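Lactate dehydrogenase, adjacent gene encodes predicted malate dehydrogenase (Cryptosporidium parvum, PDB 4ND1) probably catalyses the NAD-dependent interconversion of (S)-lactate and pyruvate. Local coordinates at residues S152-F157 with C214-A219. Sequence-based numbering, arbitrary orientation.
Sequences SRFRTF and CHTRIA. With OXM (oxamic acid), chain D.
F157 lays one face of its ring over the imidazole of H215 in a face-to-face stack, centroids 3.7 Å apart and planes within 11° of each other. H215 ND1 sits over the middle of the phenyl ring, and F157 CE1 comes to 3.3 Å from H215 CE1. The other phenyl face carries R153 O, offset toward the rim, so the ring is held between the backbone of its own helix and the histidine. H215 has CG anti to the backbone N (chi1 -168°), which swings the imidazole across to the phenylalanine; its NE2 is hydrogen-bonded to E222 OE2, which together with the stack limits the turn of the ring. T216 OG1 lies at the edge of the F157 ring and 3.4 Å from F154 CD1, while its hydrogen bond goes to I212 O within its own helix. Segments 152-157 and 214-219, on helices 147-162 and 206-227 of the alpha/beta C-terminal domain, run at 140° to each other, their axes approaching to 9.1 Å. At the active-site end R153, extended from CG to NE, passes A219, whose CB is 3.7 Å from R153 CD and lies over one face of the guanidinium, toward its NE side. R153 NH1 reaches O3 of the oxamate carboxylate at 2.8 Å and R153 NH2 reaches its O2 at 2.9 Å, the fork by which lactate dehydrogenases hold the substrate carboxylate. A water that accepts from R153 NH1 and donates to T216 O ties the arginine to helix 206-227, and oxamate is also hydrogen-bonded to R90, N122 and H177.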
ATOM      1  N   SER A 152     -17.060   2.863  13.004  1.00 37.01           N
ATOM      2  CA  SER A 152     -16.811   1.980  11.869  1.00 36.75           C
ATOM      3  C   SER A 152     -17.956   0.993  11.697  1.00 37.75           C
ATOM      4  O   SER A 152     -18.395   0.729  10.573  1.00 37.49           O
ATOM      5  CB  SER A 152     -15.491   1.226  12.029  1.00 36.52           C
ATOM      6  OG  SER A 152     -14.389   2.106  11.908  1.00 36.14           O
ATOM      7  N   ARG A 153     -18.435   0.453  12.816  1.00 38.52           N
ATOM      8  CA  ARG A 153     -19.589  -0.442  12.805  1.00 38.84           C
ATOM      9  C   ARG A 153     -20.834   0.302  12.329  1.00 38.56           C
ATOM     10  O   ARG A 153     -21.576  -0.190  11.479  1.00 38.94           O
ATOM     11  CB  ARG A 153     -19.824  -1.026  14.198  1.00 39.80           C
ATOM     12  CG  ARG A 153     -18.778  -2.041  14.611  1.00 40.00           C
ATOM     13  CD  ARG A 153     -18.808  -2.308  16.102  1.00 40.39           C
ATOM     14  NE  ARG A 153     -18.000  -3.472  16.450  1.00 40.02           N
ATOM     15  CZ  ARG A 153     -17.698  -3.845  17.691  1.00 40.17           C
ATOM     16  NH1 ARG A 153     -18.133  -3.148  18.738  1.00 37.86           N
ATOM     17  NH2 ARG A 153     -16.943  -4.926  17.884  1.00 40.29           N
ATOM     18  N   PHE A 154     -21.038   1.496  12.874  1.00 39.20           N
ATOM     19  CA  PHE A 154     -22.154   2.358  12.493  1.00 38.78           C
ATOM     20  C   PHE A 154     -22.119   2.638  10.988  1.00 38.36           C
ATOM     21  O   PHE A 154     -23.109   2.423  10.288  1.00 37.02           O
ATOM     22  CB  PHE A 154     -22.089   3.657  13.317  1.00 39.81           C
ATOM     23  CG  PHE A 154     -23.313   4.534  13.218  1.00 39.59           C
ATOM     24  CD1 PHE A 154     -24.586   4.002  13.046  1.00 39.41           C
ATOM     25  CD2 PHE A 154     -23.185   5.912  13.351  1.00 39.94           C
ATOM     26  CE1 PHE A 154     -25.693   4.830  12.975  1.00 40.46           C
ATOM     27  CE2 PHE A 154     -24.291   6.742  13.282  1.00 40.53           C
ATOM     28  CZ  PHE A 154     -25.546   6.201  13.093  1.00 39.30           C
ATOM     29  N   ARG A 155     -20.960   3.066  10.491  1.00 38.59           N
ATOM     30  CA  ARG A 155     -20.773   3.332   9.059  1.00 38.25           C
ATOM     31  C   ARG A 155     -21.020   2.095   8.200  1.00 38.18           C
ATOM     32  O   ARG A 155     -21.659   2.177   7.151  1.00 38.61           O
ATOM     33  CB  ARG A 155     -19.356   3.829   8.782  1.00 37.50           C
ATOM     34  CG  ARG A 155     -19.035   5.198   9.349  1.00 37.10           C
ATOM     35  CD  ARG A 155     -17.541   5.485   9.245  1.00 36.28           C
ATOM     36  NE  ARG A 155     -17.156   5.866   7.890  1.00 35.63           N
ATOM     37  CZ  ARG A 155     -15.917   6.154   7.503  1.00 34.09           C
ATOM     38  NH1 ARG A 155     -14.903   6.090   8.362  1.00 33.65           N
ATOM     39  NH2 ARG A 155     -15.689   6.510   6.245  1.00 32.84           N
ATOM     40  N   THR A 156     -20.504   0.956   8.654  1.00 38.71           N
ATOM     41  CA  THR A 156     -20.593  -0.300   7.911  1.00 38.51           C
ATOM     42  C   THR A 156     -22.032  -0.784   7.753  1.00 38.34           C
ATOM     43  O   THR A 156     -22.425  -1.223   6.671  1.00 39.58           O
ATOM     44  CB  THR A 156     -19.754  -1.400   8.596  1.00 38.23           C
ATOM     45  OG1 THR A 156     -18.370  -1.045   8.526  1.00 38.49           O
ATOM     46  CG2 THR A 156     -19.953  -2.757   7.924  1.00 38.33           C
ATOM     47  N   PHE A 157     -22.805  -0.716   8.833  1.00 38.79           N
ATOM     48  CA  PHE A 157     -24.198  -1.144   8.805  1.00 39.02           C
ATOM     49  C   PHE A 157     -25.036  -0.253   7.893  1.00 39.77           C
ATOM     50  O   PHE A 157     -25.903  -0.741   7.174  1.00 40.61           O
ATOM     51  CB  PHE A 157     -24.794  -1.172  10.219  1.00 39.94           C
ATOM     52  CG  PHE A 157     -24.091  -2.112  11.172  1.00 40.09           C
ATOM     53  CD1 PHE A 157     -23.492  -3.288  10.725  1.00 40.78           C
ATOM     54  CD2 PHE A 157     -24.059  -1.833  12.530  1.00 39.56           C
ATOM     55  CE1 PHE A 157     -22.857  -4.143  11.608  1.00 40.54           C
ATOM     56  CE2 PHE A 157     -23.431  -2.691  13.417  1.00 40.68           C
ATOM     57  CZ  PHE A 157     -22.829  -3.848  12.954  1.00 40.05           C
ATOM     58  N   CYS A 214     -29.431   0.446  17.057  1.00 47.04           N
ATOM     59  CA  CYS A 214     -29.449  -0.639  18.043  1.00 48.18           C
ATOM     60  C   CYS A 214     -28.329  -1.645  17.765  1.00 47.85           C
ATOM     61  O   CYS A 214     -27.591  -2.030  18.674  1.00 46.06           O
ATOM     62  CB  CYS A 214     -30.808  -1.349  18.025  1.00 49.35           C
ATOM     63  SG  CYS A 214     -30.973  -2.775  19.133  1.00 55.06           S
ATOM     64  N   HIS A 215     -28.215  -2.050  16.500  1.00 45.75           N
ATOM     65  CA  HIS A 215     -27.199  -3.003  16.052  1.00 45.64           C
ATOM     66  C   HIS A 215     -25.794  -2.513  16.387  1.00 44.35           C
ATOM     67  O   HIS A 215     -24.965  -3.283  16.869  1.00 42.77           O
ATOM     68  CB  HIS A 215     -27.338  -3.240  14.543  1.00 45.56           C
ATOM     69  CG  HIS A 215     -26.542  -4.399  14.029  1.00 45.54           C
ATOM     70  ND1 HIS A 215     -26.319  -4.605  12.685  1.00 45.81           N
ATOM     71  CD2 HIS A 215     -25.913  -5.409  14.674  1.00 46.00           C
ATOM     72  CE1 HIS A 215     -25.597  -5.698  12.522  1.00 45.80           C
ATOM     73  NE2 HIS A 215     -25.332  -6.202  13.714  1.00 46.13           N
ATOM     74  N   THR A 216     -25.544  -1.231  16.134  1.00 44.41           N
ATOM     75  CA  THR A 216     -24.286  -0.587  16.513  1.00 44.56           C
ATOM     76  C   THR A 216     -24.016  -0.724  18.007  1.00 45.46           C
ATOM     77  O   THR A 216     -22.903  -1.077  18.410  1.00 44.54           O
ATOM     78  CB  THR A 216     -24.295   0.910  16.145  1.00 43.57           C
ATOM     79  OG1 THR A 216     -24.528   1.055  14.737  1.00 44.07           O
ATOM     80  CG2 THR A 216     -22.973   1.576  16.508  1.00 43.56           C
ATOM     81  N   ARG A 217     -25.037  -0.446  18.817  1.00 46.89           N
ATOM     82  CA  ARG A 217     -24.910  -0.455  20.279  1.00 48.68           C
ATOM     83  C   ARG A 217     -24.619  -1.845  20.853  1.00 47.12           C
ATOM     84  O   ARG A 217     -23.857  -1.973  21.808  1.00 47.06           O
ATOM     85  CB  ARG A 217     -26.170   0.137  20.928  1.00 50.98           C
ATOM     86  CG  ARG A 217     -26.333   1.633  20.678  1.00 53.85           C
ATOM     87  CD  ARG A 217     -27.775   2.118  20.806  1.00 56.37           C
ATOM     88  NE  ARG A 217     -28.158   2.437  22.184  1.00 57.66           N
ATOM     89  CZ  ARG A 217     -28.759   1.603  23.035  1.00 61.88           C
ATOM     90  NH1 ARG A 217     -29.059   0.352  22.686  1.00 65.47           N
ATOM     91  NH2 ARG A 217     -29.055   2.022  24.262  1.00 61.99           N
ATOM     92  N   ILE A 218     -25.219  -2.874  20.261  1.00 46.24           N
ATOM     93  CA  ILE A 218     -25.101  -4.247  20.761  1.00 47.76           C
ATOM     94  C   ILE A 218     -24.138  -5.109  19.939  1.00 46.58           C
ATOM     95  O   ILE A 218     -24.061  -6.321  20.143  1.00 46.02           O
ATOM     96  CB  ILE A 218     -26.483  -4.940  20.823  1.00 49.30           C
ATOM     97  CG1 ILE A 218     -27.082  -5.148  19.420  1.00 51.57           C
ATOM     98  CG2 ILE A 218     -27.432  -4.127  21.691  1.00 50.57           C
ATOM     99  CD1 ILE A 218     -26.899  -6.540  18.842  1.00 53.13           C
ATOM    100  N   ALA A 219     -23.398  -4.477  19.030  1.00 45.28           N
ATOM    101  CA  ALA A 219     -22.525  -5.187  18.097  1.00 44.35           C
ATOM    102  C   ALA A 219     -21.511  -6.106  18.792  1.00 44.43           C
ATOM    103  O   ALA A 219     -21.172  -7.168  18.262  1.00 41.75           O
ATOM    104  CB  ALA A 219     -21.795  -4.193  17.203  1.00 44.37           C
TER
HETATM  105  C1  OXM D 402     -16.076  -4.637  22.961  1.00 39.49           C
HETATM  106  N1  OXM D 402     -16.009  -5.907  23.341  1.00 40.96           N
HETATM  107  O1  OXM D 402     -15.794  -3.717  23.708  1.00 37.51           O
HETATM  108  C2  OXM D 402     -16.492  -4.359  21.594  1.00 40.15           C
HETATM  109  O2  OXM D 402     -16.384  -5.276  20.749  1.00 39.17           O
HETATM  110  O3  OXM D 402     -16.948  -3.226  21.313  1.00 39.00           O
HETATM  111  O   HOH W   1     -20.083  -1.060  18.949  1.00 36.19           O